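Local coordinates for protein putative transcriptional regulator (Streptomyces coelicolor A3, PDB 2PQQ) that probably binds cAMP and DNA as a CRP-type transcription factor, here represented by its N-terminal cyclic nucleotide-binding domain, at residues S21-A26 with L115-E120; P11-L16 with L83-P88; S29-A34 with G46-V51. All blocks are in the same frame, centred on the assembly; numbering follows the deposited sequence.

Interaction 1 of 3, residues S21-A26 with L115-E120. With FMT (formic acid), chain E.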
loop_
_atom_site.group_PDB
_atom_site.type_symbol
_atom_site.label_atom_id
_atom_site.label_comp_id
_atom_site.label_asym_id
_atom_site.label_seq_id
_atom_site.Cartn_x
_atom_site.Cartn_y
_atom_site.Cartn_z
ATOM N N SER A 21 10.554 -14.219 -25.871
ATOM C CA SER A 21 11.811 -13.977 -25.158
ATOM C C SER A 21 12.973 -13.742 -26.146
ATOM O O SER A 21 13.860 -12.932 -25.879
ATOM C CB SER A 21 12.147 -15.165 -24.259
ATOM O OG SER A 21 11.133 -15.390 -23.288
ATOM N N ALA A 22 12.978 -14.478 -27.261
ATOM C CA ALA A 22 13.971 -14.252 -28.312
ATOM C C ALA A 22 13.842 -12.838 -28.932
ATOM O O ALA A 22 14.856 -12.152 -29.145
ATOM C CB ALA A 22 13.876 -15.356 -29.376
ATOM N N GLU A 23 12.607 -12.395 -29.177
ATOM C CA GLU A 23 12.339 -11.075 -29.756
ATOM C C GLU A 23 12.787 -9.957 -28.814
ATOM O O GLU A 23 13.429 -9.004 -29.239
ATOM C CB GLU A 23 10.849 -10.889 -30.054
ATOM C CG GLU A 23 10.249 -11.904 -31.037
ATOM C CD GLU A 23 8.711 -11.870 -31.047
ATOM O OE1 GLU A 23 8.105 -11.430 -30.047
ATOM O OE2 GLU A 23 8.113 -12.273 -32.061
ATOM N N LEU A 24 12.401 -10.093 -27.548
ATOM C CA LEU A 24 12.868 -9.252 -26.440
ATOM C C LEU A 24 14.388 -9.130 -26.443
ATOM O O LEU A 24 14.918 -8.015 -26.428
ATOM C CB LEU A 24 12.393 -9.834 -25.111
ATOM C CG LEU A 24 12.857 -9.110 -23.839
ATOM C CD1 LEU A 24 12.545 -7.549 -23.831
ATOM C CD2 LEU A 24 12.265 -9.840 -22.625
ATOM N N ARG A 25 15.079 -10.266 -26.461
ATOM C CA ARG A 25 16.544 -10.283 -26.454
ATOM C C ARG A 25 17.153 -9.576 -27.657
ATOM O O ARG A 25 18.067 -8.769 -27.494
ATOM C CB ARG A 25 17.092 -11.714 -26.347
ATOM C CG ARG A 25 18.610 -11.812 -26.391
ATOM C CD ARG A 25 19.248 -10.950 -25.320
ATOM N NE ARG A 25 20.712 -10.925 -25.392
ATOM C CZ ARG A 25 21.423 -9.954 -25.948
ATOM N NH1 ARG A 25 20.813 -8.919 -26.525
ATOM N NH2 ARG A 25 22.744 -10.017 -25.930
ATOM N N ALA A 26 16.631 -9.845 -28.858
ATOM C CA ALA A 26 17.152 -9.196 -30.074
ATOM C C ALA A 26 16.919 -7.679 -30.030
ATOM O O ALA A 26 17.696 -6.902 -30.589
ATOM C CB ALA A 26 16.509 -9.783 -31.311
ATOM N N LEU A 115 5.967 -4.668 -30.617
ATOM C CA LEU A 115 4.513 -4.918 -30.696
ATOM C C LEU A 115 4.011 -5.068 -32.129
ATOM O O LEU A 115 3.125 -5.877 -32.384
ATOM C CB LEU A 115 3.699 -3.849 -29.958
ATOM C CG LEU A 115 4.074 -3.542 -28.505
ATOM C CD1 LEU A 115 3.016 -2.594 -27.878
ATOM C CD2 LEU A 115 4.261 -4.809 -27.660
ATOM N N ASN A 116 4.592 -4.310 -33.056
ATOM C CA ASN A 116 4.259 -4.412 -34.484
ATOM C C ASN A 116 4.637 -5.750 -35.103
ATOM O O ASN A 116 3.946 -6.244 -35.975
ATOM C CB ASN A 116 4.942 -3.293 -35.275
ATOM C CG ASN A 116 4.359 -1.922 -34.974
ATOM O OD1 ASN A 116 4.645 -0.936 -35.665
ATOM N ND2 ASN A 116 3.551 -1.849 -33.922
ATOM N N VAL A 117 5.748 -6.320 -34.661
ATOM C CA VAL A 117 6.193 -7.630 -35.132
ATOM C C VAL A 117 5.387 -8.766 -34.478
ATOM O O VAL A 117 5.143 -9.814 -35.093
ATOM C CB VAL A 117 7.716 -7.790 -34.850
ATOM C CG1 VAL A 117 8.149 -9.230 -34.857
ATOM C CG2 VAL A 117 8.519 -6.962 -35.853
ATOM N N ARG A 118 4.982 -8.547 -33.227
ATOM C CA ARG A 118 4.396 -9.609 -32.402
ATOM C C ARG A 118 3.293 -9.028 -31.511
ATOM O O ARG A 118 3.504 -8.736 -30.324
ATOM C CB ARG A 118 5.484 -10.286 -31.579
ATOM C CG ARG A 118 5.055 -11.557 -30.780
ATOM C CD ARG A 118 4.402 -12.633 -31.623
ATOM N NE ARG A 118 5.066 -12.834 -32.912
ATOM C CZ ARG A 118 4.425 -13.152 -34.041
ATOM N NH1 ARG A 118 3.098 -13.283 -34.052
ATOM N NH2 ARG A 118 5.112 -13.325 -35.166
ATOM N N PRO A 119 2.098 -8.882 -32.087
ATOM C CA PRO A 119 0.992 -8.154 -31.467
ATOM C C PRO A 119 0.486 -8.790 -30.169
ATOM O O PRO A 119 -0.099 -8.087 -29.340
ATOM C CB PRO A 119 -0.100 -8.188 -32.543
ATOM C CG PRO A 119 0.582 -8.616 -33.799
ATOM C CD PRO A 119 1.705 -9.486 -33.372
ATOM N N GLU A 120 0.700 -10.102 -30.006
ATOM C CA GLU A 120 0.325 -10.822 -28.783
ATOM C C GLU A 120 1.064 -10.329 -27.543
ATOM O O GLU A 120 0.616 -10.553 -26.412
ATOM C CB GLU A 120 0.585 -12.330 -28.927
ATOM C CG GLU A 120 -0.386 -13.054 -29.836
ATOM C CD GLU A 120 -0.415 -14.561 -29.592
ATOM O OE1 GLU A 120 -0.332 -15.327 -30.581
ATOM O OE2 GLU A 120 -0.542 -14.979 -28.410
HETATM C C FMT E . 21.427 -13.621 -23.667
HETATM O O1 FMT E . 22.272 -12.720 -23.714
HETATM O O2 FMT E . 20.706 -13.930 -24.619
HETATM O O HOH W 1 7.593 -12.962 -34.992
#

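Interaction 2 of 3, residues P11-L16 with L83-P88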
loop_
_atom_site.group_PDB
_atom_site.type_symbol
_atom_site.label_atom_id
_atom_site.label_comp_id
_atom_site.label_asym_id
_atom_site.label_seq_id
_atom_site.Cartn_x
_atom_site.Cartn_y
_atom_site.Cartn_z
ATOM N N PRO A 11 8.602 -10.192 -12.572
ATOM C CA PRO A 11 7.145 -10.111 -12.711
ATOM C C PRO A 11 6.636 -9.521 -14.040
ATOM O O PRO A 11 5.426 -9.528 -14.289
ATOM C CB PRO A 11 6.743 -9.172 -11.560
ATOM C CG PRO A 11 7.909 -9.223 -10.601
ATOM C CD PRO A 11 9.084 -9.289 -11.517
ATOM N N LEU A 12 7.520 -9.005 -14.877
ATOM C CA LEU A 12 7.057 -8.414 -16.130
ATOM C C LEU A 12 7.085 -9.416 -17.268
ATOM O O LEU A 12 6.093 -9.544 -18.006
ATOM C CB LEU A 12 7.879 -7.180 -16.528
ATOM C CG LEU A 12 7.420 -6.480 -17.815
ATOM C CD1 LEU A 12 5.903 -6.143 -17.807
ATOM C CD2 LEU A 12 8.269 -5.193 -18.106
ATOM N N PHE A 13 8.223 -10.110 -17.413
ATOM C CA PHE A 13 8.463 -10.979 -18.580
ATOM C C PHE A 13 8.353 -12.466 -18.247
ATOM O O PHE A 13 8.687 -13.313 -19.079
ATOM C CB PHE A 13 9.840 -10.710 -19.178
ATOM C CG PHE A 13 10.037 -9.308 -19.666
ATOM C CD1 PHE A 13 9.113 -8.704 -20.526
ATOM C CD2 PHE A 13 11.177 -8.598 -19.299
ATOM C CE1 PHE A 13 9.330 -7.407 -21.004
ATOM C CE2 PHE A 13 11.401 -7.323 -19.776
ATOM C CZ PHE A 13 10.481 -6.709 -20.620
ATOM N N ALA A 14 7.889 -12.776 -17.033
ATOM C CA ALA A 14 7.869 -14.153 -16.544
ATOM C C ALA A 14 7.068 -15.096 -17.439
ATOM O O ALA A 14 7.427 -16.264 -17.579
ATOM C CB ALA A 14 7.358 -14.226 -15.085
ATOM N N ALA A 15 5.997 -14.592 -18.056
ATOM C CA ALA A 15 5.086 -15.471 -18.806
ATOM C C ALA A 15 5.393 -15.566 -20.300
ATOM O O ALA A 15 4.721 -16.299 -21.030
ATOM C CB ALA A 15 3.631 -15.065 -18.587
ATOM N N LEU A 16 6.410 -14.843 -20.749
ATOM C CA LEU A 16 6.771 -14.825 -22.163
ATOM C C LEU A 16 7.187 -16.212 -22.580
ATOM O O LEU A 16 7.887 -16.918 -21.811
ATOM C CB LEU A 16 7.915 -13.832 -22.422
ATOM C CG LEU A 16 7.708 -12.303 -22.346
ATOM C CD1 LEU A 16 8.888 -11.627 -23.020
ATOM C CD2 LEU A 16 6.381 -11.811 -22.984
ATOM N N LEU A 83 9.190 0.235 -14.886
ATOM C CA LEU A 83 7.991 0.924 -15.384
ATOM C C LEU A 83 8.328 2.096 -16.325
ATOM O O LEU A 83 7.477 2.557 -17.086
ATOM C CB LEU A 83 7.063 1.348 -14.227
ATOM C CG LEU A 83 6.457 0.168 -13.436
ATOM C CD1 LEU A 83 5.496 0.626 -12.369
ATOM C CD2 LEU A 83 5.765 -0.806 -14.369
ATOM N N SER A 84 9.582 2.529 -16.303
ATOM C CA SER A 84 10.050 3.583 -17.199
ATOM C C SER A 84 10.030 3.160 -18.663
ATOM O O SER A 84 9.964 3.997 -19.536
ATOM C CB SER A 84 11.436 4.095 -16.772
ATOM O OG SER A 84 12.452 3.271 -17.284
ATOM N N LEU A 85 10.043 1.855 -18.931
ATOM C CA LEU A 85 9.777 1.346 -20.269
ATOM C C LEU A 85 8.384 1.802 -20.787
ATOM O O LEU A 85 8.223 2.113 -21.951
ATOM C CB LEU A 85 9.882 -0.190 -20.247
ATOM C CG LEU A 85 9.480 -1.013 -21.474
ATOM C CD1 LEU A 85 10.343 -0.728 -22.711
ATOM C CD2 LEU A 85 9.495 -2.499 -21.131
ATOM N N PHE A 86 7.389 1.841 -19.907
ATOM C CA PHE A 86 6.031 2.147 -20.305
ATOM C C PHE A 86 5.652 3.591 -20.022
ATOM O O PHE A 86 4.856 4.178 -20.743
ATOM C CB PHE A 86 5.070 1.217 -19.578
ATOM C CG PHE A 86 5.361 -0.250 -19.810
ATOM C CD1 PHE A 86 5.252 -0.797 -21.086
ATOM C CD2 PHE A 86 5.754 -1.066 -18.759
ATOM C CE1 PHE A 86 5.520 -2.163 -21.329
ATOM C CE2 PHE A 86 6.029 -2.433 -18.980
ATOM C CZ PHE A 86 5.905 -2.980 -20.282
ATOM N N ASP A 87 6.224 4.149 -18.961
ATOM C CA ASP A 87 5.883 5.473 -18.509
ATOM C C ASP A 87 7.182 6.237 -18.217
ATOM O O ASP A 87 7.540 6.404 -17.057
ATOM C CB ASP A 87 4.989 5.368 -17.264
ATOM C CG ASP A 87 4.443 6.715 -16.805
ATOM O OD1 ASP A 87 4.210 7.609 -17.650
ATOM O OD2 ASP A 87 4.242 6.878 -15.581
ATOM N N PRO A 88 7.895 6.688 -19.274
ATOM C CA PRO A 88 9.110 7.487 -19.116
ATOM C C PRO A 88 8.902 8.668 -18.164
ATOM O O PRO A 88 7.856 9.304 -18.182
ATOM C CB PRO A 88 9.362 8.009 -20.537
ATOM C CG PRO A 88 8.816 6.914 -21.416
ATOM C CD PRO A 88 7.578 6.457 -20.704
#

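Interaction 3 of 3, residues S29-A34 with G46-V51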
loop_
_atom_site.group_PDB
_atom_site.type_symbol
_atom_site.label_atom_id
_atom_site.label_comp_id
_atom_site.label_asym_id
_atom_site.label_seq_id
_atom_site.Cartn_x
_atom_site.Cartn_y
_atom_site.Cartn_z
ATOM N N SER A 29 19.706 -3.673 -26.010
ATOM C CA SER A 29 21.094 -3.274 -26.200
ATOM C C SER A 29 21.969 -3.589 -24.992
ATOM O O SER A 29 21.500 -3.564 -23.837
ATOM C CB SER A 29 21.199 -1.807 -26.625
ATOM O OG SER A 29 20.165 -1.039 -26.050
ATOM N N GLU A 30 23.223 -3.939 -25.272
ATOM C CA GLU A 30 24.202 -4.286 -24.252
ATOM C C GLU A 30 24.768 -3.000 -23.666
ATOM O O GLU A 30 25.055 -2.060 -24.396
ATOM C CB GLU A 30 25.354 -5.078 -24.876
ATOM C CG GLU A 30 25.345 -6.568 -24.590
ATOM C CD GLU A 30 26.005 -6.886 -23.255
ATOM O OE1 GLU A 30 25.336 -6.697 -22.204
ATOM O OE2 GLU A 30 27.191 -7.320 -23.265
ATOM N N VAL A 31 24.889 -2.960 -22.345
ATOM C CA VAL A 31 25.541 -1.859 -21.641
ATOM C C VAL A 31 26.611 -2.493 -20.715
ATOM O O VAL A 31 26.361 -3.529 -20.109
ATOM C CB VAL A 31 24.494 -1.006 -20.841
ATOM C CG1 VAL A 31 25.173 0.084 -20.049
ATOM C CG2 VAL A 31 23.455 -0.386 -21.779
ATOM N N THR A 32 27.803 -1.907 -20.639
ATOM C CA THR A 32 28.799 -2.382 -19.675
ATOM C C THR A 32 29.385 -1.204 -18.902
ATOM O O THR A 32 29.742 -0.176 -19.473
ATOM C CB THR A 32 29.891 -3.316 -20.330
ATOM O OG1 THR A 32 31.058 -3.422 -19.487
ATOM C CG2 THR A 32 30.301 -2.787 -21.684
ATOM N N LEU A 33 29.420 -1.356 -17.587
ATOM C CA LEU A 33 29.895 -0.327 -16.697
ATOM C C LEU A 33 31.160 -0.826 -16.022
ATOM O O LEU A 33 31.241 -1.994 -15.681
ATOM C CB LEU A 33 28.853 -0.067 -15.613
ATOM C CG LEU A 33 27.433 0.283 -15.986
ATOM C CD1 LEU A 33 26.597 0.383 -14.711
ATOM C CD2 LEU A 33 27.469 1.588 -16.732
ATOM N N ALA A 34 32.135 0.059 -15.848
ATOM C CA ALA A 34 33.247 -0.179 -14.932
ATOM C C ALA A 34 32.816 0.197 -13.515
ATOM O O ALA A 34 31.877 0.975 -13.322
ATOM C CB ALA A 34 34.460 0.643 -15.332
ATOM N N GLY A 46 14.350 9.277 -17.778
ATOM C CA GLY A 46 14.477 7.812 -17.821
ATOM C C GLY A 46 13.393 7.172 -18.664
ATOM O O GLY A 46 12.213 7.490 -18.518
ATOM N N ASP A 47 13.787 6.319 -19.596
ATOM C CA ASP A 47 12.807 5.686 -20.500
ATOM C C ASP A 47 13.272 4.296 -20.898
ATOM O O ASP A 47 12.858 3.774 -21.936
ATOM C CB ASP A 47 12.504 6.578 -21.742
ATOM C CG ASP A 47 13.603 6.520 -22.828
ATOM O OD1 ASP A 47 14.804 6.400 -22.490
ATOM O OD2 ASP A 47 13.256 6.593 -24.042
ATOM N N ARG A 48 14.128 3.709 -20.054
ATOM C CA ARG A 48 14.713 2.392 -20.291
ATOM C C ARG A 48 14.554 1.526 -19.073
ATOM O O ARG A 48 14.705 2.004 -17.955
ATOM C CB ARG A 48 16.233 2.489 -20.521
ATOM C CG ARG A 48 16.682 2.995 -21.837
ATOM C CD ARG A 48 18.194 3.122 -21.811
ATOM N NE ARG A 48 18.817 2.489 -22.975
ATOM C CZ ARG A 48 20.136 2.337 -23.141
ATOM N NH1 ARG A 48 20.993 2.771 -22.216
ATOM N NH2 ARG A 48 20.602 1.739 -24.230
ATOM N N LEU A 49 14.321 0.266 -19.304
ATOM C CA LEU A 49 14.410 -0.800 -18.350
ATOM C C LEU A 49 15.725 -1.514 -18.544
ATOM O O LEU A 49 16.184 -1.569 -19.632
ATOM C CB LEU A 49 13.278 -1.740 -18.667
ATOM C CG LEU A 49 13.198 -3.195 -18.323
ATOM C CD1 LEU A 49 11.799 -3.627 -18.457
ATOM C CD2 LEU A 49 14.065 -3.991 -19.165
ATOM N N TYR A 50 16.325 -2.028 -17.483
ATOM C CA TYR A 50 17.558 -2.811 -17.604
ATOM C C TYR A 50 17.353 -4.146 -16.908
ATOM O O TYR A 50 16.612 -4.231 -15.926
ATOM C CB TYR A 50 18.762 -2.105 -16.947
ATOM C CG TYR A 50 19.104 -0.722 -17.462
ATOM C CD1 TYR A 50 20.107 -0.533 -18.421
ATOM C CD2 TYR A 50 18.442 0.410 -16.964
ATOM C CE1 TYR A 50 20.404 0.769 -18.914
ATOM C CE2 TYR A 50 18.749 1.707 -17.428
ATOM C CZ TYR A 50 19.712 1.872 -18.405
ATOM O OH TYR A 50 20.028 3.161 -18.817
ATOM N N VAL A 51 18.023 -5.177 -17.356
ATOM C CA VAL A 51 18.146 -6.416 -16.621
ATOM C C VAL A 51 19.620 -6.572 -16.399
ATOM O O VAL A 51 20.364 -6.508 -17.319
ATOM C CB VAL A 51 17.600 -7.597 -17.431
ATOM C CG1 VAL A 51 17.910 -8.874 -16.779
ATOM C CG2 VAL A 51 16.118 -7.470 -17.647
#

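Interaction 1 of 3, residues S21-A26 with L115-E120
Glu-23 lays its carboxylate against the bent aliphatic base of the Arg-118 side chain and pairs with the charge beyond it. OE2 accepts from Arg-118 NE at 3.2 Å, with an N-H...O angle of 154°, which identifies a salt bridge with a real hydrogen bond in it. OE2 uses its syn lone pair and lies in the guanidinium plane; the carboxylate and guanidinium planes differ by only 12°, so the two flat groups meet nearly coplanar, edge to edge. The other oxygen, OE1, rests 3.1 Å from Arg-118 CG. Chi1 of the arginine (-173°, CG anti to the backbone N) sets CG beside CB against the carboxylate, and the bends at chi2 and chi3 turn NE back to OE2. Val-117 adds a light touch, its CG1 4.1 Å from Glu-23 OE2. A water donates to OE2 at 3.1 Å and also sits beside Arg-118 NH2, doubtfully close.

OE1 has its own partner in Trp-114, whose NE1 donates to it, so both oxygens are held and the carboxylate should turn little. At the far side of helix 18-27, Arg-25 NE binds a formic acid molecule, probably from the crystallisation liquor, at 2.9 Å from its O1. The bridge joins helix 18-27 to the end of helix 111-117, where Arg-118 leaves helical geometry and the chain leads into helix 120-139, the long helix that forms the dimer interface in CRP-family proteins; Val-121 of that helix packs on Glu-23, and Pro-119 meets Asn-116 of the second subunit.

Interaction 2 of 3, residues P11-L16 with L83-P88
Leu-12 faces Phe-86 head-on, and this pair, with Leu-85 beside it, makes up most of a wholly apolar contact. The leucine sets both methyls against one end of the ring: CD2 lies 3.7 Å from Phe-86 CE2, near the ring plane and therefore at its edge, while CD1 is 3.9 Å from the same carbon. Chi1 of Leu-12 (-178°, CG anti to the backbone N) carries CG toward the phenylalanine, and chi2 (52°) sets both methyls against CE2 and CZ. Leu-85 lies over a face instead, its CD2 3.7 Å above the plane of the Phe-86 ring, displaced toward the rim, and 4.2 Å from Leu-12 CD2. Phe-13 closes the group, with CZ 4.4 Å from Leu-85 CD2. Replacing Leu-12 by an alanine would probably open a gap at the edge of Phe-86 and leave that ring freer to shift.

Leu-83 O, accepting from both Phe-86 N and Asp-87 N, holds the turn. This is plain hydrophobic packing of the N-terminal loop on the loop between strands 79-80 and 89-90 of the cyclic nucleotide-binding domain, set among Leu-49 of strand 45-54, Leu-125 of helix 120-139 and Ala-130 on the same long helix of the second subunit.

Interaction 3 of 3, residues S29-A34 with G46-V51
Within the curled antiparallel sheet of the cyclic nucleotide-binding beta roll, strands 29-33 and 45-54 are second neighbours: each pairs with strand 101-107, which runs between them. The geometry agrees, since the short strand axes approach no closer than 9.2 Å, about twice the spacing of paired strands, so they do not pair directly; their directions differ by 69°. Side chains must therefore bridge the gap. Val-31 and Arg-48 do most of it, reaching toward each other from opposite directions until Val-31 CG2 comes within 4.0 Å of Arg-48 NH1. The same methyl meets the edge of the Tyr-50 ring, near its plane, at 4.3 Å from CE1. Arg-48 is extended as far as chi2 and then bends at chi3 (130°), which brings its guanidinium over to the first strand. There NH2 donates to Ser-29 OG, but at 3.3 Å and an N-H...O angle of 123° the bond is weak, more a polar touch at the margin than a firm tie. The methyl and the hydroxyl both approach the guanidinium obliquely.

Beneath these bridging side chains lies the middle strand: Val-31 and Tyr-50 both rest on Leu-103, and Arg-48 and Tyr-50 on Ala-105, while the backbones of Ser-29 and Val-31 pair with Ala-105 and Leu-103. Tyr-50 also reaches Leu-39 and Phe-40 of strand 38-40, and so links this sheet to the other sheet of the roll.

From the N terminus the chain passes through 11-16, 21-26 and 29-34 before any contact closes. Interaction 3 closes first, when segment 46-51 returns, 12 residues after the end of 29-34. Interaction 2 follows at 83-88 and interaction 1 last, at 115-120; these two cross, because their segments alternate, and both enclose interaction 3. Leu-24 packs on Phe-13 and Leu-16, joining interaction 1 to interaction 2, while Ser-84 and Leu-85 meet Arg-48 and Leu-49, joining interaction 2 to interaction 3. Interaction 2 thus links the loop leading into helix 18-27 to the loop between strands 79-80 and 89-90, next to strand 45-54, and interactions 1 and 2 both also touch the second subunit.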